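MGS-M4 (Unidentified, PDB 4Q3M) is probably an NAD(P)H-dependent aldo-keto reductase with an alpha/beta (TIM) barrel fold, from a deep-sea metagenome, whose substrate is not known. Local coordinates at residues A[25-31]-A[53-58]; A[180-186]-A[224-229]. All coordinates share one frame; numbering follows the deposited sequence.

How the interactions relate
Both contacts belong to one alpha/beta barrel, with interaction 1 in its outer shell and interaction 2 in its wall. Interaction 1 pairs two peripheral helices, its centre about 17 Å from the centre of the chain; interaction 2 pairs two neighbouring strands, its centre about 5 Å from that point. The two centres are 21 Å apart and the nearest atoms about 9 Å, so they do not touch. Side chains of both contacts touch strand 41-43. A sulfate ion, probably from the crystallisation liquor, lies beside interaction 2, about 3 Å from the Pro186 side chain.

Interaction 1. Residues A[25-31]-A[53-58]; sequences NDAYNAV and EVGRAI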
ATOM      1  N   ASN A  25     -11.018   2.054 -32.041  1.00 83.98           N
ATOM      2  CA  ASN A  25     -12.414   2.503 -32.019  1.00 84.09           C
ATOM      3  C   ASN A  25     -13.269   1.918 -30.891  1.00 78.61           C
ATOM      4  O   ASN A  25     -14.453   2.236 -30.776  1.00 74.94           O
ATOM      5  CB  ASN A  25     -13.075   2.206 -33.369  1.00 90.42           C
ATOM      6  CG  ASN A  25     -12.407   2.941 -34.515  1.00 96.20           C
ATOM      7  OD1 ASN A  25     -11.854   4.027 -34.332  1.00 94.56           O
ATOM      8  ND2 ASN A  25     -12.449   2.351 -35.705  1.00101.98           N
ATOM      9  N   ASP A  26     -12.672   1.071 -30.060  1.00 79.20           N
ATOM     10  CA  ASP A  26     -13.367   0.556 -28.888  1.00 77.92           C
ATOM     11  C   ASP A  26     -13.439   1.641 -27.822  1.00 71.49           C
ATOM     12  O   ASP A  26     -14.392   1.704 -27.048  1.00 67.90           O
ATOM     13  CB  ASP A  26     -12.675  -0.694 -28.343  1.00 84.59           C
ATOM     14  CG  ASP A  26     -12.852  -1.900 -29.246  1.00 93.24           C
ATOM     15  OD1 ASP A  26     -13.829  -2.654 -29.048  1.00 94.78           O
ATOM     16  OD2 ASP A  26     -12.015  -2.095 -30.152  1.00 98.79           O
ATOM     17  N   ALA A  27     -12.422   2.496 -27.794  1.00 71.44           N
ATOM     18  CA  ALA A  27     -12.413   3.648 -26.903  1.00 65.61           C
ATOM     19  C   ALA A  27     -13.328   4.735 -27.450  1.00 66.96           C
ATOM     20  O   ALA A  27     -14.019   5.417 -26.696  1.00 64.32           O
ATOM     21  CB  ALA A  27     -11.002   4.178 -26.725  1.00 64.96           C
ATOM     22  N   TYR A  28     -13.323   4.887 -28.771  1.00 71.14           N
ATOM     23  CA  TYR A  28     -14.169   5.866 -29.443  1.00 70.90           C
ATOM     24  C   TYR A  28     -15.648   5.562 -29.228  1.00 68.68           C
ATOM     25  O   TYR A  28     -16.422   6.441 -28.847  1.00 64.50           O
ATOM     26  CB  TYR A  28     -13.853   5.908 -30.941  1.00 75.94           C
ATOM     27  CG  TYR A  28     -14.845   6.707 -31.758  1.00 79.58           C
ATOM     28  CD1 TYR A  28     -14.736   8.087 -31.863  1.00 79.96           C
ATOM     29  CD2 TYR A  28     -15.889   6.080 -32.428  1.00 81.80           C
ATOM     30  CE1 TYR A  28     -15.641   8.820 -32.607  1.00 82.52           C
ATOM     31  CE2 TYR A  28     -16.799   6.805 -33.175  1.00 83.69           C
ATOM     32  CZ  TYR A  28     -16.670   8.174 -33.261  1.00 83.36           C
ATOM     33  OH  TYR A  28     -17.573   8.901 -34.003  1.00 86.15           O
ATOM     34  N   ASN A  29     -16.032   4.315 -29.480  1.00 71.47           N
ATOM     35  CA  ASN A  29     -17.421   3.894 -29.338  1.00 71.20           C
ATOM     36  C   ASN A  29     -17.922   4.014 -27.904  1.00 68.92           C
ATOM     37  O   ASN A  29     -19.049   4.446 -27.668  1.00 69.20           O
ATOM     38  CB  ASN A  29     -17.596   2.455 -29.825  1.00 74.11           C
ATOM     39  CG  ASN A  29     -17.456   2.326 -31.329  1.00 74.59           C
ATOM     40  OD1 ASN A  29     -17.743   3.263 -32.073  1.00 74.16           O
ATOM     41  ND2 ASN A  29     -17.015   1.159 -31.784  1.00 75.76           N
ATOM     42  N   ALA A  30     -17.076   3.630 -26.954  1.00 65.89           N
ATOM     43  CA  ALA A  30     -17.442   3.640 -25.542  1.00 59.07           C
ATOM     44  C   ALA A  30     -17.776   5.045 -25.050  1.00 59.60           C
ATOM     45  O   ALA A  30     -18.752   5.238 -24.324  1.00 62.00           O
ATOM     46  CB  ALA A  30     -16.321   3.041 -24.704  1.00 55.77           C
ATOM     47  N   VAL A  31     -16.965   6.019 -25.452  1.00 58.95           N
ATOM     48  CA  VAL A  31     -17.156   7.404 -25.036  1.00 60.63           C
ATOM     49  C   VAL A  31     -18.522   7.941 -25.458  1.00 71.12           C
ATOM     50  O   VAL A  31     -19.251   8.507 -24.644  1.00 72.56           O
ATOM     51  CB  VAL A  31     -16.054   8.322 -25.605  1.00 57.00           C
ATOM     52  CG1 VAL A  31     -16.419   9.786 -25.410  1.00 56.72           C
ATOM     53  CG2 VAL A  31     -14.717   8.014 -24.948  1.00 53.81           C
ATOM     54  N   GLU A  53      -8.860   9.086 -29.869  1.00 71.95           N
ATOM     55  CA  GLU A  53     -10.197   8.541 -30.087  1.00 72.61           C
ATOM     56  C   GLU A  53     -11.222   9.147 -29.134  1.00 71.29           C
ATOM     57  O   GLU A  53     -12.380   9.344 -29.503  1.00 75.55           O
ATOM     58  CB  GLU A  53     -10.185   7.019 -29.938  1.00 73.54           C
ATOM     59  CG  GLU A  53      -9.367   6.299 -30.997  1.00 78.10           C
ATOM     60  CD  GLU A  53      -9.494   4.791 -30.905  1.00 83.30           C
ATOM     61  OE1 GLU A  53     -10.217   4.308 -30.008  1.00 81.54           O
ATOM     62  OE2 GLU A  53      -8.870   4.091 -31.728  1.00 88.76           O
ATOM     63  N   VAL A  54     -10.796   9.434 -27.909  1.00 65.81           N
ATOM     64  CA  VAL A  54     -11.672  10.058 -26.923  1.00 61.36           C
ATOM     65  C   VAL A  54     -12.035  11.477 -27.351  1.00 63.59           C
ATOM     66  O   VAL A  54     -13.202  11.869 -27.305  1.00 62.60           O
ATOM     67  CB  VAL A  54     -11.019  10.093 -25.524  1.00 52.54           C
ATOM     68  CG1 VAL A  54     -11.800  11.005 -24.588  1.00 47.64           C
ATOM     69  CG2 VAL A  54     -10.921   8.689 -24.948  1.00 49.40           C
ATOM     70  N   GLY A  55     -11.032  12.233 -27.782  1.00 65.10           N
ATOM     71  CA  GLY A  55     -11.226  13.616 -28.179  1.00 63.35           C
ATOM     72  C   GLY A  55     -12.134  13.799 -29.380  1.00 63.04           C
ATOM     73  O   GLY A  55     -12.888  14.769 -29.450  1.00 56.99           O
ATOM     74  N   ARG A  56     -12.063  12.870 -30.328  1.00 64.81           N
ATOM     75  CA  ARG A  56     -12.879  12.955 -31.535  1.00 69.18           C
ATOM     76  C   ARG A  56     -14.311  12.500 -31.276  1.00 67.88           C
ATOM     77  O   ARG A  56     -15.243  12.954 -31.940  1.00 69.84           O
ATOM     78  CB  ARG A  56     -12.258  12.126 -32.662  1.00 76.29           C
ATOM     79  CG  ARG A  56     -10.975  12.718 -33.216  1.00 84.60           C
ATOM     80  CD  ARG A  56     -10.428  11.889 -34.365  1.00 94.50           C
ATOM     81  NE  ARG A  56      -9.163  12.424 -34.862  1.00101.11           N
ATOM     82  CZ  ARG A  56      -7.986  12.197 -34.290  1.00100.73           C
ATOM     83  NH1 ARG A  56      -7.915  11.446 -33.203  1.00 94.69           N
ATOM     84  NH2 ARG A  56      -6.881  12.721 -34.802  1.00104.78           N
ATOM     85  N   ALA A  57     -14.481  11.604 -30.310  1.00 67.83           N
ATOM     86  CA  ALA A  57     -15.810  11.148 -29.923  1.00 73.80           C
ATOM     87  C   ALA A  57     -16.579  12.276 -29.247  1.00 77.92           C
ATOM     88  O   ALA A  57     -17.806  12.342 -29.324  1.00 82.93           O
ATOM     89  CB  ALA A  57     -15.713   9.942 -29.005  1.00 72.56           C
ATOM     90  N   ILE A  58     -15.842  13.163 -28.585  1.00 72.86           N
ATOM     91  CA  ILE A  58     -16.433  14.313 -27.913  1.00 68.46           C
ATOM     92  C   ILE A  58     -16.902  15.355 -28.927  1.00 70.02           C
ATOM     93  O   ILE A  58     -17.961  15.962 -28.760  1.00 71.07           O
ATOM     94  CB  ILE A  58     -15.433  14.950 -26.925  1.00 65.75           C
ATOM     95  CG1 ILE A  58     -15.092  13.958 -25.812  1.00 66.71           C
ATOM     96  CG2 ILE A  58     -15.998  16.230 -26.330  1.00 65.23           C
ATOM     97  CD1 ILE A  58     -14.062  14.467 -24.829  1.00 64.14           C
TER
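Glu53 reaches across to the start of helix 26-37, and its carboxylate carries the polar part of the contact. OE2 accepts a nearly straight hydrogen bond (177°) from Asn25 N at 3.0 Å, the donor standing above the carboxylate plane. OE1 takes a weak hydrogen bond from Tyr28 N at 3.4 Å. Beyond CG the chain is extended (chi2 -174°), which carries the carboxylate out to these amides, where the helix's partial positive end would probably steady its negative charge. With an alanine in its place, the N-H groups of Asn25 and Tyr28 would probably be left without this acceptor.

These are neighbouring outer helices of a TIM barrel: helix 26-37 follows strand 17-18, and helix 51-59 follows strand 41-43. The axes of segments 26-31 and 53-58 cross at -36° and approach to 8.1 Å.

The apolar part lies farther along. Tyr28 CD1 meets Ala57 CB at 3.5 Å, while Glu53 O lies at the ring's edge, in its plane. One turn on, the two methyls of Val31 part: CG1 lies 3.7 Å from Ala57 CB, and CG2 3.9 Å from Val54 CG2, the two valines crossing at about a right angle. Both also rest on Ile42 of strand 41-43.

Interaction 2. Residues A[180-186]-A[224-229]; sequences QLEAYAP and EIVVIP
Gln180 lies across Val226 at about a right angle, its CG and NE2 close to the valine's CG2. A bend at chi2 (64°) turns its amide so that NE2 donates a hydrogen bond to Glu224 O at 3.1 Å, almost straight (175°), with that acceptor in the amide plane. NE2 also hydrogen-bonds Leu181 O, tilted from the plane, and Leu181 O in turn takes a weak hydrogen bond from Val226 N. Glu224 belongs to the Schellman motif that closes helix 212-222.

Glu182 points to the same face of the sheet as Val226. Its extended chain passes obliquely over the valine, leaving OE2 3.6 Å from Val226 CG1 and 3.7 Å from Ile228 CD1. The other oxygen, OE1, is hydrogen-bonded by Gln158, a polar partner for this buried carboxylate.

The backbones are the seventh and eighth parallel strands of the TIM barrel, joined by hydrogen bonds from Ala183 N to Val226 O (2.7 Å) and Ile228 N to Ala183 O (3.3 Å). Glu182 and Val226 turn inward to His41, which Ile228 also reaches; Ala183 and Val227 turn outward to Leu220 of helix 212-222.

On that outer side Leu181 and Ile225 run side by side, Leu181 CD2 and Ile225 CD1 3.7 Å apart. Past the strand end, the Pro186 ring crosses Val227 at about a right angle, Pro186 CB to Val227 CG2 3.6 Å, and its CG also touches Pro229. In aldo-keto reductases the loops after these strands help bind the nicotinamide cofactor; the sulfate beside Pro186, though probably from the crystallisation liquor, may mark such a pocket.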
ATOM      1  N   GLN A 180     -10.671  16.297  -3.093  1.00 29.52           N
ATOM      2  CA  GLN A 180     -11.716  15.394  -3.554  1.00 33.08           C
ATOM      3  C   GLN A 180     -11.129  14.046  -3.942  1.00 40.06           C
ATOM      4  O   GLN A 180     -10.408  13.936  -4.934  1.00 45.35           O
ATOM      5  CB  GLN A 180     -12.474  15.993  -4.738  1.00 36.86           C
ATOM      6  CG  GLN A 180     -13.499  15.048  -5.350  1.00 39.42           C
ATOM      7  CD  GLN A 180     -14.624  14.706  -4.391  1.00 36.49           C
ATOM      8  OE1 GLN A 180     -15.145  15.575  -3.694  1.00 38.79           O
ATOM      9  NE2 GLN A 180     -15.001  13.433  -4.351  1.00 32.89           N
ATOM     10  N   LEU A 181     -11.435  13.021  -3.155  1.00 36.23           N
ATOM     11  CA  LEU A 181     -10.972  11.678  -3.466  1.00 32.85           C
ATOM     12  C   LEU A 181     -11.761  11.110  -4.638  1.00 32.88           C
ATOM     13  O   LEU A 181     -12.991  11.173  -4.663  1.00 37.53           O
ATOM     14  CB  LEU A 181     -11.092  10.762  -2.247  1.00 36.07           C
ATOM     15  CG  LEU A 181     -10.377   9.414  -2.363  1.00 33.25           C
ATOM     16  CD1 LEU A 181      -9.550   9.138  -1.120  1.00 32.43           C
ATOM     17  CD2 LEU A 181     -11.376   8.294  -2.601  1.00 36.24           C
ATOM     18  N   GLU A 182     -11.042  10.568  -5.613  1.00 29.80           N
ATOM     19  CA  GLU A 182     -11.664   9.961  -6.779  1.00 30.19           C
ATOM     20  C   GLU A 182     -11.308   8.482  -6.833  1.00 29.56           C
ATOM     21  O   GLU A 182     -10.154   8.105  -6.631  1.00 32.38           O
ATOM     22  CB  GLU A 182     -11.225  10.673  -8.059  1.00 33.31           C
ATOM     23  CG  GLU A 182     -11.971  10.235  -9.307  1.00 36.29           C
ATOM     24  CD  GLU A 182     -11.524  10.988 -10.545  1.00 43.24           C
ATOM     25  OE1 GLU A 182     -10.407  11.548 -10.531  1.00 44.42           O
ATOM     26  OE2 GLU A 182     -12.289  11.023 -11.531  1.00 43.16           O
ATOM     27  N   ALA A 183     -12.301   7.643  -7.099  1.00 28.48           N
ATOM     28  CA  ALA A 183     -12.099   6.202  -7.075  1.00 30.44           C
ATOM     29  C   ALA A 183     -11.984   5.614  -8.473  1.00 34.11           C
ATOM     30  O   ALA A 183     -12.928   5.684  -9.260  1.00 33.20           O
ATOM     31  CB  ALA A 183     -13.233   5.527  -6.319  1.00 27.15           C
ATOM     32  N   TYR A 184     -10.825   5.039  -8.787  1.00 38.27           N
ATOM     33  CA  TYR A 184     -10.708   4.231  -9.992  1.00 39.11           C
ATOM     34  C   TYR A 184     -10.723   2.765  -9.579  1.00 40.97           C
ATOM     35  O   TYR A 184     -10.569   2.447  -8.398  1.00 40.87           O
ATOM     36  CB  TYR A 184      -9.451   4.587 -10.805  1.00 36.11           C
ATOM     37  CG  TYR A 184      -8.126   4.048 -10.294  1.00 39.00           C
ATOM     38  CD1 TYR A 184      -7.732   2.739 -10.557  1.00 38.42           C
ATOM     39  CD2 TYR A 184      -7.248   4.866  -9.594  1.00 38.59           C
ATOM     40  CE1 TYR A 184      -6.520   2.251 -10.107  1.00 40.32           C
ATOM     41  CE2 TYR A 184      -6.029   4.387  -9.144  1.00 40.62           C
ATOM     42  CZ  TYR A 184      -5.671   3.080  -9.402  1.00 42.00           C
ATOM     43  OH  TYR A 184      -4.460   2.599  -8.955  1.00 36.06           O
ATOM     44  N   ALA A 185     -10.906   1.885 -10.560  1.00 40.62           N
ATOM     45  CA  ALA A 185     -11.193   0.475 -10.311  1.00 39.41           C
ATOM     46  C   ALA A 185     -12.309   0.281  -9.277  1.00 35.79           C
ATOM     47  O   ALA A 185     -12.129  -0.454  -8.304  1.00 33.76           O
ATOM     48  CB  ALA A 185      -9.930  -0.252  -9.863  1.00 28.36           C
ATOM     49  N   PRO A 186     -13.469   0.931  -9.482  1.00 36.41           N
ATOM     50  CA  PRO A 186     -14.527   0.789  -8.477  1.00 36.83           C
ATOM     51  C   PRO A 186     -15.185  -0.587  -8.528  1.00 37.13           C
ATOM     52  O   PRO A 186     -15.836  -0.994  -7.565  1.00 36.96           O
ATOM     53  CB  PRO A 186     -15.519   1.882  -8.862  1.00 39.28           C
ATOM     54  CG  PRO A 186     -15.367   2.005 -10.331  1.00 39.41           C
ATOM     55  CD  PRO A 186     -13.914   1.750 -10.627  1.00 38.67           C
ATOM     56  N   GLU A 224     -19.774  10.418  -1.065  1.00 49.40           N
ATOM     57  CA  GLU A 224     -19.363  11.646  -1.748  1.00 50.42           C
ATOM     58  C   GLU A 224     -18.011  11.484  -2.440  1.00 47.99           C
ATOM     59  O   GLU A 224     -17.178  12.390  -2.422  1.00 42.47           O
ATOM     60  CB  GLU A 224     -19.321  12.819  -0.766  1.00 52.69           C
ATOM     61  CG  GLU A 224     -20.677  13.176  -0.175  1.00 58.08           C
ATOM     62  CD  GLU A 224     -20.614  14.359   0.770  1.00 63.76           C
ATOM     63  OE1 GLU A 224     -19.514  14.657   1.281  1.00 66.35           O
ATOM     64  OE2 GLU A 224     -21.665  14.994   1.000  1.00 66.67           O
ATOM     65  N   ILE A 225     -17.804  10.319  -3.047  1.00 42.70           N
ATOM     66  CA  ILE A 225     -16.573  10.031  -3.774  1.00 43.32           C
ATOM     67  C   ILE A 225     -16.834   9.953  -5.274  1.00 48.10           C
ATOM     68  O   ILE A 225     -17.751   9.261  -5.716  1.00 44.72           O
ATOM     69  CB  ILE A 225     -15.934   8.708  -3.300  1.00 40.69           C
ATOM     70  CG1 ILE A 225     -15.480   8.823  -1.844  1.00 41.38           C
ATOM     71  CG2 ILE A 225     -14.763   8.323  -4.194  1.00 33.42           C
ATOM     72  CD1 ILE A 225     -14.812   7.571  -1.313  1.00 38.58           C
ATOM     73  N   VAL A 226     -16.029  10.671  -6.054  1.00 47.20           N
ATOM     74  CA  VAL A 226     -16.132  10.618  -7.506  1.00 43.69           C
ATOM     75  C   VAL A 226     -15.738   9.233  -8.009  1.00 39.81           C
ATOM     76  O   VAL A 226     -14.681   8.712  -7.650  1.00 37.27           O
ATOM     77  CB  VAL A 226     -15.248  11.685  -8.179  1.00 41.88           C
ATOM     78  CG1 VAL A 226     -15.357  11.587  -9.693  1.00 47.04           C
ATOM     79  CG2 VAL A 226     -15.638  13.075  -7.701  1.00 42.15           C
ATOM     80  N   VAL A 227     -16.593   8.638  -8.834  1.00 41.57           N
ATOM     81  CA  VAL A 227     -16.378   7.275  -9.307  1.00 46.28           C
ATOM     82  C   VAL A 227     -16.307   7.213 -10.835  1.00 51.19           C
ATOM     83  O   VAL A 227     -17.090   7.861 -11.531  1.00 53.12           O
ATOM     84  CB  VAL A 227     -17.492   6.333  -8.791  1.00 49.13           C
ATOM     85  CG1 VAL A 227     -18.864   6.881  -9.145  1.00 53.59           C
ATOM     86  CG2 VAL A 227     -17.315   4.928  -9.336  1.00 49.08           C
ATOM     87  N   ILE A 228     -15.355   6.441 -11.350  1.00 50.05           N
ATOM     88  CA  ILE A 228     -15.165   6.317 -12.792  1.00 47.84           C
ATOM     89  C   ILE A 228     -14.988   4.864 -13.238  1.00 42.22           C
ATOM     90  O   ILE A 228     -13.870   4.416 -13.489  1.00 42.56           O
ATOM     91  CB  ILE A 228     -13.948   7.138 -13.263  1.00 49.16           C
ATOM     92  CG1 ILE A 228     -12.804   7.027 -12.251  1.00 46.57           C
ATOM     93  CG2 ILE A 228     -14.331   8.596 -13.447  1.00 53.10           C
ATOM     94  CD1 ILE A 228     -11.499   7.611 -12.735  1.00 49.63           C
ATOM     95  N   PRO A 229     -16.100   4.121 -13.346  1.00 43.13           N
ATOM     96  CA  PRO A 229     -16.031   2.726 -13.796  1.00 48.36           C
ATOM     97  C   PRO A 229     -15.637   2.602 -15.266  1.00 56.46           C
ATOM     98  O   PRO A 229     -16.190   3.298 -16.118  1.00 59.55           O
ATOM     99  CB  PRO A 229     -17.455   2.210 -13.565  1.00 45.42           C
ATOM    100  CG  PRO A 229     -18.310   3.429 -13.601  1.00 45.24           C
ATOM    101  CD  PRO A 229     -17.476   4.529 -13.012  1.00 40.61           C
TER